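Local structure of rhodanese domain-containing protein (Thermoplasma volcanium GSS1, 3GK5) at residues L21-P26 / Y58-A63. The protein is of unknown function, but this part is a rhodanese-like domain, a fold whose relatives often catalyse sulfur transfer. Residues are numbered along the deposited sequence; the frame is centred on the assembly and turned at random.
Sequences LDVREP and YAVICA
Leu21 bonds to two residues of the neighbouring strand, the pattern of parallel strands: its N donates to Ala59 O at 2.8 Å, and its O accepts from Ile61 N with an N-H...O angle of 170°. The same Leu21 O also takes a CA-H...O contact from Val60. Two residues on, Val23 N reaches Ile61 O over 3.3 Å, a weak bond made just as the first segment leaves the sheet.

Van der Waals contacts add to these bonds. Beyond the strand end, Val23 CG1 meets Val60 CG1 at 3.6 Å, an apolar pair crossing at about a right angle; Val60 shares its face with Leu21. On the face of Asp22 and Ile61, the CG2 methyl of Ile61 lies 3.7 Å from Asp22 CA and also touches the carboxylate carbon.

That carboxylate organises the turn after the strand. With CG anti to the backbone N (chi1 -169°), Asp22 OD2 accepts from Arg24 N at 2.9 Å, closing an Asx turn. A bend at chi3 brings the guanidinium edge alongside this acid: NE bonds OD2 and NH2 bonds OD1, the latter the 3.2 Å salt bridge, both oxygens using syn lone pairs within 9° of the guanidinium plane. Arg24 CD packs 3.5 Å from Ala63 N; NH2 has a further acceptor in Gly32 O. An alanine in place of Asp22 would probably leave the buried guanidinium without its counter-charge and the turn without its side-chain acceptor.

Across the parallel sheet, strand 19-22 has strand 38-39 as its other neighbour, and strand 58-61 has strand 82-85. Strand 58-61 runs into Cys62 and the loop before helix 66-76, where catalytic rhodaneses carry their active-site cysteine. Helix 66-76 packs against Val60 and Cys62, while helix 26-29 meets Asp22, Arg24 and Ala63.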
loop_
_atom_site.group_PDB
_atom_site.type_symbol
_atom_site.label_atom_id
_atom_site.label_comp_id
_atom_site.label_asym_id
_atom_site.label_seq_id
_atom_site.Cartn_x
_atom_site.Cartn_y
_atom_site.Cartn_z
ATOM N N LEU A 21 -2.077 2.079 -1.175
ATOM C CA LEU A 21 -3.176 1.169 -0.840
ATOM C C LEU A 21 -2.748 0.416 0.418
ATOM O O LEU A 21 -1.815 -0.389 0.379
ATOM C CB LEU A 21 -3.415 0.152 -1.954
ATOM C CG LEU A 21 -4.831 -0.391 -2.172
ATOM C CD1 LEU A 21 -4.723 -1.748 -2.854
ATOM C CD2 LEU A 21 -5.597 -0.523 -0.874
ATOM N N ASP A 22 -3.433 0.670 1.530
ATOM C CA ASP A 22 -3.098 0.018 2.795
ATOM C C ASP A 22 -4.004 -1.190 2.970
ATOM O O ASP A 22 -5.207 -1.041 3.169
ATOM C CB ASP A 22 -3.274 1.008 3.952
ATOM C CG ASP A 22 -2.705 0.494 5.248
ATOM O OD1 ASP A 22 -2.148 1.327 6.001
ATOM O OD2 ASP A 22 -2.819 -0.726 5.531
ATOM N N VAL A 23 -3.415 -2.383 2.897
ATOM C CA VAL A 23 -4.163 -3.633 2.999
ATOM C C VAL A 23 -4.198 -4.266 4.381
ATOM O O VAL A 23 -4.546 -5.437 4.531
ATOM C CB VAL A 23 -3.616 -4.651 2.006
ATOM C CG1 VAL A 23 -3.624 -4.043 0.610
ATOM C CG2 VAL A 23 -2.213 -5.052 2.410
ATOM N N ARG A 24 -3.849 -3.478 5.386
ATOM C CA ARG A 24 -3.848 -3.930 6.769
ATOM C C ARG A 24 -5.265 -3.813 7.315
ATOM O O ARG A 24 -6.130 -3.210 6.685
ATOM C CB ARG A 24 -2.905 -3.055 7.603
ATOM C CG ARG A 24 -1.467 -3.050 7.111
ATOM C CD ARG A 24 -0.575 -2.270 8.051
ATOM N NE ARG A 24 -0.916 -0.852 8.045
ATOM C CZ ARG A 24 -0.605 -0.004 9.017
ATOM N NH1 ARG A 24 0.055 -0.429 10.086
ATOM N NH2 ARG A 24 -0.956 1.268 8.919
ATOM N N GLU A 25 -5.494 -4.394 8.485
ATOM C CA GLU A 25 -6.803 -4.332 9.115
ATOM C C GLU A 25 -6.988 -2.920 9.653
ATOM O O GLU A 25 -6.027 -2.274 10.063
ATOM C CB GLU A 25 -6.913 -5.361 10.247
ATOM C CG GLU A 25 -6.822 -6.805 9.759
ATOM C CD GLU A 25 -7.801 -7.094 8.633
ATOM O OE1 GLU A 25 -7.409 -7.764 7.649
ATOM O OE2 GLU A 25 -8.970 -6.654 8.730
ATOM N N PRO A 26 -8.232 -2.422 9.654
ATOM C CA PRO A 26 -8.571 -1.077 10.130
ATOM C C PRO A 26 -8.026 -0.642 11.489
ATOM O O PRO A 26 -7.668 0.526 11.663
ATOM C CB PRO A 26 -10.102 -1.054 10.061
ATOM C CG PRO A 26 -10.483 -2.515 10.124
ATOM C CD PRO A 26 -9.442 -3.171 9.278
ATOM N N TYR A 58 -0.721 2.319 -8.084
ATOM C CA TYR A 58 -0.839 2.014 -6.666
ATOM C C TYR A 58 0.420 1.472 -6.005
ATOM O O TYR A 58 1.203 0.742 -6.615
ATOM C CB TYR A 58 -1.979 1.018 -6.434
ATOM C CG TYR A 58 -3.358 1.559 -6.746
ATOM C CD1 TYR A 58 -3.987 1.281 -7.966
ATOM C CD2 TYR A 58 -4.045 2.333 -5.813
ATOM C CE1 TYR A 58 -5.270 1.758 -8.238
ATOM C CE2 TYR A 58 -5.320 2.813 -6.074
ATOM C CZ TYR A 58 -5.926 2.527 -7.278
ATOM O OH TYR A 58 -7.186 3.015 -7.518
ATOM N N ALA A 59 0.595 1.846 -4.744
ATOM C CA ALA A 59 1.716 1.390 -3.933
ATOM C C ALA A 59 1.074 0.617 -2.774
ATOM O O ALA A 59 0.490 1.211 -1.862
ATOM C CB ALA A 59 2.525 2.595 -3.412
ATOM N N VAL A 60 1.168 -0.708 -2.823
ATOM C CA VAL A 60 0.556 -1.551 -1.800
ATOM C C VAL A 60 1.445 -1.691 -0.592
ATOM O O VAL A 60 2.563 -2.198 -0.677
ATOM C CB VAL A 60 0.251 -2.957 -2.328
ATOM C CG1 VAL A 60 -0.699 -3.658 -1.379
ATOM C CG2 VAL A 60 -0.323 -2.873 -3.713
ATOM N N ILE A 61 0.934 -1.246 0.543
ATOM C CA ILE A 61 1.712 -1.301 1.750
ATOM C C ILE A 61 1.128 -2.247 2.767
ATOM O O ILE A 61 -0.074 -2.484 2.818
ATOM C CB ILE A 61 1.848 0.083 2.368
ATOM C CG1 ILE A 61 2.992 0.081 3.391
ATOM C CG2 ILE A 61 0.535 0.484 2.993
ATOM C CD1 ILE A 61 3.750 1.414 3.460
ATOM N N CYS A 62 2.004 -2.771 3.597
ATOM C CA CYS A 62 1.613 -3.722 4.609
ATOM C C CYS A 62 2.315 -3.369 5.926
ATOM O O CYS A 62 3.017 -2.367 5.996
ATOM C CB CYS A 62 2.029 -5.091 4.102
ATOM S SG CYS A 62 1.668 -6.373 5.179
ATOM N N ALA A 63 2.138 -4.162 6.971
ATOM C CA ALA A 63 2.827 -3.845 8.222
ATOM C C ALA A 63 4.309 -4.129 8.031
ATOM O O ALA A 63 5.159 -3.317 8.402
ATOM C CB ALA A 63 2.277 -4.679 9.391
#